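Local atomic coordinates of C. albicans actin interacting protein Aip5 (Candida albicans SC5314, PDB entry 6M4C), a protein that interacts with actin and probably promotes filament nucleation as part of the polarisome complex that enables filamentous growth. Residues A32-L35 with Q36-I40. Residues are numbered along the deposited sequence; the frame is centred on the assembly and turned at random.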
ATOM      1  N   ALA A  32      -9.361   7.057  -2.199  1.00 89.05           N
ATOM      2  CA  ALA A  32      -9.665   5.637  -2.234  1.00 76.67           C
ATOM      3  C   ALA A  32     -11.172   5.451  -2.373  1.00 81.20           C
ATOM      4  O   ALA A  32     -11.629   4.551  -3.078  1.00 82.06           O
ATOM      5  CB  ALA A  32      -9.140   4.957  -1.003  1.00 64.73           C
ATOM      6  N   ALA A  33     -11.933   6.320  -1.695  1.00 80.07           N
ATOM      7  CA  ALA A  33     -13.388   6.259  -1.714  1.00 79.48           C
ATOM      8  C   ALA A  33     -13.886   6.426  -3.150  1.00 85.28           C
ATOM      9  O   ALA A  33     -14.737   5.673  -3.619  1.00 84.60           O
ATOM     10  CB  ALA A  33     -13.931   7.326  -0.803  1.00 62.68           C
ATOM     11  N   ILE A  34     -13.318   7.405  -3.864  1.00 86.07           N
ATOM     12  CA  ILE A  34     -13.677   7.585  -5.257  1.00 77.19           C
ATOM     13  C   ILE A  34     -13.323   6.329  -6.047  1.00 77.32           C
ATOM     14  O   ILE A  34     -14.055   5.951  -6.954  1.00 78.14           O
ATOM     15  CB  ILE A  34     -12.946   8.791  -5.861  1.00 83.19           C
ATOM     16  CG1 ILE A  34     -13.391  10.120  -5.253  1.00 77.53           C
ATOM     17  CG2 ILE A  34     -13.107   8.759  -7.375  1.00 82.37           C
ATOM     18  CD1 ILE A  34     -12.764  11.327  -5.908  1.00 81.21           C
ATOM     19  N   LEU A  35     -12.151   5.743  -5.775  1.00 75.19           N
ATOM     20  CA  LEU A  35     -11.709   4.658  -6.632  1.00 77.58           C
ATOM     21  C   LEU A  35     -12.625   3.463  -6.413  1.00 86.28           C
ATOM     22  O   LEU A  35     -12.997   2.770  -7.370  1.00 79.89           O
ATOM     23  CB  LEU A  35     -10.231   4.329  -6.395  1.00 72.50           C
ATOM     24  CG  LEU A  35      -9.213   5.285  -7.036  1.00 83.38           C
ATOM     25  CD1 LEU A  35      -7.830   4.659  -7.070  1.00 75.36           C
ATOM     26  CD2 LEU A  35      -9.606   5.693  -8.455  1.00 77.52           C
ATOM     27  N   GLN A  36     -13.007   3.291  -5.140  1.00 91.20           N
ATOM     28  CA  GLN A  36     -13.730   2.119  -4.684  1.00 90.11           C
ATOM     29  C   GLN A  36     -15.178   2.288  -5.116  1.00 80.07           C
ATOM     30  O   GLN A  36     -15.761   1.366  -5.671  1.00 78.29           O
ATOM     31  CB  GLN A  36     -13.536   1.913  -3.184  1.00100.50           C
ATOM     32  CG  GLN A  36     -14.245   0.691  -2.631  1.00111.64           C
ATOM     33  CD  GLN A  36     -14.262   0.714  -1.121  1.00121.10           C
ATOM     34  OE1 GLN A  36     -13.513   1.448  -0.479  1.00110.88           O
ATOM     35  NE2 GLN A  36     -15.139  -0.088  -0.536  1.00136.57           N
ATOM     36  N   GLY A  37     -15.691   3.512  -4.956  1.00 78.45           N
ATOM     37  CA  GLY A  37     -16.947   3.955  -5.549  1.00 84.73           C
ATOM     38  C   GLY A  37     -17.131   3.699  -7.054  1.00 82.42           C
ATOM     39  O   GLY A  37     -18.256   3.724  -7.548  1.00110.61           O
ATOM     40  N   ASN A  38     -16.047   3.443  -7.790  1.00 79.97           N
ATOM     41  CA  ASN A  38     -16.107   3.420  -9.236  1.00 73.33           C
ATOM     42  C   ASN A  38     -15.655   2.062  -9.737  1.00 77.74           C
ATOM     43  O   ASN A  38     -15.345   1.913 -10.924  1.00 84.43           O
ATOM     44  CB  ASN A  38     -15.177   4.451  -9.869  1.00 89.64           C
ATOM     45  CG  ASN A  38     -15.831   5.796 -10.106  1.00 93.72           C
ATOM     46  OD1 ASN A  38     -16.282   6.100 -11.219  1.00 77.06           O
ATOM     47  ND2 ASN A  38     -15.861   6.612  -9.064  1.00 87.00           N
ATOM     48  N   GLY A  39     -15.591   1.103  -8.809  1.00 68.93           N
ATOM     49  CA  GLY A  39     -15.249  -0.260  -9.183  1.00 70.28           C
ATOM     50  C   GLY A  39     -13.758  -0.482  -9.444  1.00 79.64           C
ATOM     51  O   GLY A  39     -13.377  -1.515 -10.007  1.00 78.79           O
ATOM     52  N   ILE A  40     -12.900   0.455  -9.004  1.00 75.85           N
ATOM     53  CA  ILE A  40     -11.521   0.417  -9.471  1.00 80.99           C
ATOM     54  C   ILE A  40     -10.678  -0.135  -8.331  1.00 74.05           C
ATOM     55  O   ILE A  40     -10.642   0.468  -7.267  1.00 78.16           O
ATOM     56  CB  ILE A  40     -11.052   1.803 -10.009  1.00 85.73           C
ATOM     57  CG1 ILE A  40     -11.800   2.212 -11.281  1.00 76.58           C
ATOM     58  CG2 ILE A  40      -9.548   1.867 -10.265  1.00 76.56           C
ATOM     59  CD1 ILE A  40     -11.670   3.679 -11.562  1.00 94.51           C
TER
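The amide of Asn-38 reaches back to the last turn of the helix through ND2, which gives a hydrogen bond to Ile-34 O at 2.9 Å; that oxygen lies 16° out of the amide plane. Asn-38 and Ile-34 run side by side in the same direction. With CG1 beside the backbone N (chi1 -67°), the Ile-34 methyl CG2 is the branch that lies near the amide, 3.9 Å from Asn-38 ND2. The peptide carbonyl of Leu-35 is the second flat group, gripped from both faces. Asn-38 N stands well above its plane, 3.2 Å from Leu-35 O, while Ile-40 N comes from the other face at 2.8 Å and only moderately tilted. Ordinary helical bonds, Gln-36 N to Ala-32 O and Gly-37 N to Ala-33 O, precede this exit. The Ile-40 bond and that of Gly-39 N to Gln-36 O form a Schellman motif, with Gly-39 at positive phi as its C-prime residue; a type I turn spans Gln-36 to Gly-39. Leu-35 CD2 packs against Ile-40 CG2 at 4.2 Å, an apolar contact across the chain reversal. Thus helix 22-36 ends and the chain heads for strand 43-46. Leu-35 rests on Ile-14 and Ile-40 on Val-12, both of strand 12-16, while Ile-34, Asn-38 and Ile-40 meet helix 91-96.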